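Local coordinates for uncharacterized protein (Bacteroides uniformis ATCC 8492, PDB 4Q68) that probably acts as a highly specific N-acetylmuramoyl-L-alanine amidase of the NlpC/P60 type, cleaving the link between sugar and peptide in cell-wall material, at residues N10-L15 with V213-V218; K5-N10 with E46-E51. All blocks are in the same frame, centred on the assembly; numbering follows the deposited sequence. Where two conformers were deposited one is given.

Contact 1: N10-L15 with V213-V218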
# COMPACT_ATOMS: atom_id res chain seq x y z
N ASN A 10 -15.74 2.37 -2.80
CA ASN A 10 -15.09 1.58 -3.83
C ASN A 10 -14.33 0.39 -3.24
O ASN A 10 -14.30 -0.68 -3.84
CB ASN A 10 -14.20 2.44 -4.72
CG ASN A 10 -14.99 3.34 -5.63
OD1 ASN A 10 -16.15 3.03 -5.95
ND2 ASN A 10 -14.39 4.44 -6.06
N GLY A 11 -13.76 0.55 -2.05
CA GLY A 11 -13.16 -0.58 -1.36
C GLY A 11 -14.19 -1.64 -0.97
O GLY A 11 -13.96 -2.83 -1.14
N ILE A 12 -15.35 -1.20 -0.47
CA ILE A 12 -16.43 -2.11 -0.08
C ILE A 12 -16.91 -2.94 -1.27
O ILE A 12 -17.32 -4.09 -1.10
CB ILE A 12 -17.61 -1.31 0.55
CG1 ILE A 12 -17.23 -0.83 1.96
CG2 ILE A 12 -18.91 -2.12 0.57
CD1 ILE A 12 -16.84 -1.94 2.92
N LYS A 13 -16.85 -2.38 -2.48
CA LYS A 13 -17.20 -3.12 -3.70
C LYS A 13 -16.36 -4.36 -3.93
O LYS A 13 -16.78 -5.26 -4.66
CB LYS A 13 -17.05 -2.26 -4.96
CG LYS A 13 -18.07 -1.16 -5.08
CD LYS A 13 -17.95 -0.41 -6.39
CE LYS A 13 -18.62 0.94 -6.32
NZ LYS A 13 -18.18 1.84 -7.43
N TYR A 14 -15.17 -4.41 -3.33
CA TYR A 14 -14.28 -5.57 -3.45
C TYR A 14 -14.50 -6.64 -2.38
O TYR A 14 -13.83 -7.66 -2.40
CB TYR A 14 -12.81 -5.13 -3.42
CG TYR A 14 -12.33 -4.60 -4.74
CD1 TYR A 14 -12.59 -3.29 -5.11
CD2 TYR A 14 -11.64 -5.40 -5.64
CE1 TYR A 14 -12.17 -2.80 -6.35
CE2 TYR A 14 -11.21 -4.92 -6.86
CZ TYR A 14 -11.48 -3.62 -7.22
OH TYR A 14 -11.08 -3.17 -8.45
N LEU A 15 -15.44 -6.45 -1.45
CA LEU A 15 -15.66 -7.50 -0.46
C LEU A 15 -15.90 -8.82 -1.18
O LEU A 15 -16.62 -8.87 -2.19
CB LEU A 15 -16.82 -7.17 0.48
CG LEU A 15 -16.56 -6.02 1.45
CD1 LEU A 15 -17.81 -5.74 2.24
CD2 LEU A 15 -15.41 -6.34 2.41
N VAL A 213 -11.06 -10.49 0.29
CA VAL A 213 -11.19 -9.14 0.83
C VAL A 213 -12.30 -9.13 1.88
O VAL A 213 -13.42 -9.61 1.63
CB VAL A 213 -11.51 -8.14 -0.29
CG1 VAL A 213 -11.71 -6.74 0.26
CG2 VAL A 213 -10.41 -8.14 -1.35
N VAL A 214 -11.98 -8.58 3.05
CA VAL A 214 -12.87 -8.59 4.21
C VAL A 214 -12.90 -7.22 4.88
O VAL A 214 -12.01 -6.38 4.70
CB VAL A 214 -12.43 -9.62 5.27
CG1 VAL A 214 -12.38 -11.01 4.68
CG2 VAL A 214 -11.08 -9.25 5.89
N VAL A 215 -13.94 -7.02 5.69
CA VAL A 215 -13.93 -6.06 6.78
C VAL A 215 -13.34 -6.79 7.98
O VAL A 215 -13.81 -7.86 8.35
CB VAL A 215 -15.35 -5.58 7.12
CG1 VAL A 215 -15.33 -4.68 8.35
CG2 VAL A 215 -16.00 -4.88 5.95
N SER A 216 -12.32 -6.23 8.61
CA SER A 216 -11.71 -6.89 9.75
C SER A 216 -12.72 -7.14 10.86
O SER A 216 -13.58 -6.32 11.14
CB SER A 216 -10.51 -6.10 10.25
OG SER A 216 -10.86 -4.83 10.74
N LYS A 217 -12.60 -8.30 11.50
CA LYS A 217 -13.50 -8.66 12.60
C LYS A 217 -13.12 -7.96 13.90
O LYS A 217 -13.97 -7.78 14.78
CB LYS A 217 -13.53 -10.17 12.82
CG LYS A 217 -14.20 -10.97 11.72
CD LYS A 217 -15.71 -10.85 11.74
CE LYS A 217 -16.37 -11.87 10.81
NZ LYS A 217 -16.24 -13.27 11.31
N VAL A 218 -11.85 -7.56 14.02
CA VAL A 218 -11.36 -6.81 15.15
C VAL A 218 -10.89 -5.45 14.66
O VAL A 218 -10.60 -5.26 13.47
CB VAL A 218 -10.22 -7.58 15.89
CG1 VAL A 218 -10.73 -8.93 16.35
CG2 VAL A 218 -8.97 -7.74 15.00
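The carbonyl oxygen of Tyr-14 is enclosed on one side by the branched side chain of Val-213: Tyr-14 O lies 3.2 Å from Val-213 CB, 3.5 Å from CG1 and 3.6 Å from CG2. These are contacts of a polar atom with carbon, not hydrogen bonds. Chi1 of Val-213 (177°) swings CG1 opposite the amide nitrogen, which puts this methyl near both Tyr-14 CB and the CD2 methyl of Leu-15.

Leu-15 supplies the second point of contact. With CD1 trans to CA (chi2 176°), the other branch, CD2, is the one turned to the strand, over the peptide between Val-214 and Val-215, coming to 3.6 Å from Val-214 C. The same methyl meets Val-215 CG2 at 3.9 Å, so one leucine branch covers backbone and side chain together. Ile-12 may add to this apolar patch through its CD1, but it was deposited in two conformers and that touch is less certain.

A type I beta turn from Ile-12 to Leu-15 shapes this end of the segment; Leu-15 N donates to Ile-12 O at 3.0 Å. The Tyr-14 ring is directed away from the strand, towards helix 41-53, and Asn-10 O lies in its plane at the edge, 3.4 Å from Tyr-14 CD1. Strand 212-215 in turn pairs antiparallel with strand 200-207, Val-214 bonding to His-205 through the backbone.

The contact therefore joins the C-terminal region of the N-terminal helix to the beta sheet of the papain-like amidase domain. The 233 Å² buried here is mostly apolar side-chain packing, together with the Tyr-14 carbonyl against Val-213, while directional polar bonding comes just past the turn, where the backbone of Val-213 bonds to Asp-16 and Val-17.

Contact 2: K5-N10 with E46-E51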
# COMPACT_ATOMS: atom_id res chain seq x y z
N LYS A 5 -15.35 9.11 1.38
CA LYS A 5 -16.53 8.28 1.23
C LYS A 5 -16.42 7.42 -0.02
O LYS A 5 -16.82 6.25 -0.00
CB LYS A 5 -17.79 9.13 1.17
CG LYS A 5 -18.18 9.71 2.51
CD LYS A 5 -19.47 10.48 2.42
CE LYS A 5 -19.94 10.93 3.79
NZ LYS A 5 -21.23 11.66 3.71
N ASP A 6 -15.91 8.00 -1.10
CA ASP A 6 -15.82 7.28 -2.36
C ASP A 6 -14.71 6.22 -2.33
O ASP A 6 -14.88 5.13 -2.85
CB ASP A 6 -15.60 8.25 -3.52
CG ASP A 6 -16.80 9.16 -3.79
OD1 ASP A 6 -17.90 8.91 -3.26
OD2 ASP A 6 -16.60 10.14 -4.53
N MSE A 7 -13.56 6.53 -1.73
CA MSE A 7 -12.52 5.51 -1.51
C MSE A 7 -13.10 4.34 -0.73
O MSE A 7 -12.89 3.17 -1.09
CB MSE A 7 -11.36 6.10 -0.70
CG MSE A 7 -10.36 6.90 -1.48
SE MSE A 7 -9.21 5.81 -2.61
CE MSE A 7 -8.47 4.63 -1.29
N LEU A 8 -13.81 4.63 0.35
CA LEU A 8 -14.39 3.57 1.17
C LEU A 8 -15.43 2.75 0.40
O LEU A 8 -15.39 1.52 0.42
CB LEU A 8 -15.00 4.16 2.44
CG LEU A 8 -15.75 3.17 3.33
CD1 LEU A 8 -14.84 2.03 3.80
CD2 LEU A 8 -16.36 3.88 4.52
N SER A 9 -16.35 3.42 -0.29
CA SER A 9 -17.37 2.67 -0.99
C SER A 9 -16.76 1.85 -2.12
O SER A 9 -17.19 0.72 -2.35
CB SER A 9 -18.50 3.59 -1.44
OG SER A 9 -18.06 4.53 -2.36
N ASN A 10 -15.74 2.37 -2.80
CA ASN A 10 -15.09 1.58 -3.83
C ASN A 10 -14.33 0.39 -3.24
O ASN A 10 -14.30 -0.68 -3.84
CB ASN A 10 -14.20 2.44 -4.72
CG ASN A 10 -14.99 3.34 -5.63
OD1 ASN A 10 -16.15 3.03 -5.95
ND2 ASN A 10 -14.39 4.44 -6.06
N GLU A 46 -4.35 -0.35 -4.82
CA GLU A 46 -4.07 0.29 -6.10
C GLU A 46 -5.31 0.39 -6.97
O GLU A 46 -5.57 1.44 -7.56
CB GLU A 46 -2.95 -0.44 -6.84
CG GLU A 46 -1.62 -0.32 -6.15
CD GLU A 46 -0.47 -0.91 -6.91
OE1 GLU A 46 -0.66 -1.99 -7.53
OE2 GLU A 46 0.63 -0.28 -6.89
N TYR A 47 -6.08 -0.69 -7.08
CA TYR A 47 -7.29 -0.65 -7.91
C TYR A 47 -8.33 0.31 -7.34
O TYR A 47 -9.00 1.02 -8.10
CB TYR A 47 -7.93 -2.03 -8.07
CG TYR A 47 -7.05 -3.09 -8.71
CD1 TYR A 47 -6.26 -2.81 -9.82
CD2 TYR A 47 -7.01 -4.37 -8.19
CE1 TYR A 47 -5.46 -3.80 -10.39
CE2 TYR A 47 -6.21 -5.36 -8.73
CZ TYR A 47 -5.42 -5.07 -9.84
OH TYR A 47 -4.59 -6.02 -10.40
N VAL A 48 -8.48 0.33 -6.03
CA VAL A 48 -9.45 1.22 -5.41
C VAL A 48 -9.05 2.68 -5.62
O VAL A 48 -9.89 3.52 -5.99
CB VAL A 48 -9.62 0.89 -3.92
CG1 VAL A 48 -10.48 1.92 -3.23
CG2 VAL A 48 -10.26 -0.50 -3.77
N LEU A 49 -7.79 3.00 -5.39
CA LEU A 49 -7.30 4.36 -5.59
C LEU A 49 -7.42 4.75 -7.06
O LEU A 49 -7.85 5.87 -7.38
CB LEU A 49 -5.85 4.46 -5.10
CG LEU A 49 -5.18 5.83 -5.24
CD1 LEU A 49 -5.91 6.93 -4.49
CD2 LEU A 49 -3.74 5.73 -4.78
N ALA A 50 -7.07 3.86 -7.98
CA ALA A 50 -7.16 4.17 -9.42
C ALA A 50 -8.59 4.46 -9.82
O ALA A 50 -8.85 5.41 -10.55
CB ALA A 50 -6.60 3.03 -10.24
N GLU A 51 -9.52 3.66 -9.34
CA GLU A 51 -10.93 3.88 -9.66
C GLU A 51 -11.42 5.20 -9.09
O GLU A 51 -12.10 5.97 -9.77
CB GLU A 51 -11.78 2.74 -9.13
CG GLU A 51 -13.27 2.92 -9.37
CD GLU A 51 -14.12 1.74 -8.92
OE1 GLU A 51 -13.59 0.77 -8.33
OE2 GLU A 51 -15.35 1.82 -9.15
O HOH W 1 -14.88 -0.83 -6.64
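Val-48 meets Met-7 where two helices of the papain-like amidase domain pack side by side, their segment axes 9.1 Å apart at closest approach and running at 133° to one another, nearer antiparallel than parallel. Val-48 points at helix 2-12 and divides its two methyls: CG1 sits 3.5 Å from Met-7 O and also touches the Met-7 CE methyl at 3.9 Å, whereas CG2 faces the carbonyl of Asn-10.

At Leu-49 the side chain starts away from the partner helix, yet Met-7, deposited as selenomethionine, finds it. Its chain is bent at both chi2 (-72°) and chi3, which brings SE to 3.8 Å from Leu-49 CA and also close to the CD1 methyl. Ile-193 of the sheet touches the same Met-7, so this side chain fills the seam between helices and sheet.

One turn on from Val-48, Glu-51 extends fully and lays its carboxylate on the Asn-10 amide. The two planes are 13° apart, with Glu-51 CD 3.8 Å from Asn-10 CG. This is a stack of flat groups: the polar ends find partners beyond it, Asn-10 ND2 in Thr-52 OG1 and, in the conformer given for Lys-13, Asn-10 OD1 in Lys-13 NZ, with Glu-51 OE2 only in a long, weak pair with that ammonium. A water completes the join, donating to Asn-10 O at 2.9 Å and to Glu-51 OE1 at 2.7 Å. Were this glutamate an alanine, one face of the amide would probably be left bare and the water would lose its OE1 acceptor. Beside the stacked planes, Glu-51 CG lies 3.8 Å from Asn-10 ND2.

Helix 2-12 and its continuation tie the two contacts together: 10-15 with 213-218 reaches the sheet, 5-10 with 46-51 reaches helix 41-53, and Asn-10 belongs to both. Their centres are 12 Å apart, but they touch directly. Tyr-14 OH of contact 1 lies 3.4 Å from Tyr-47 CB, and Tyr-14 CD1 is 3.9 Å from Val-48 CG2. Gly-11 N packs 3.7 Å from Val-48 CG1. Neither contact reaches the attached NAG sugar, which is about 13 Å from the side chains of Val-213 and of Leu-49 alike.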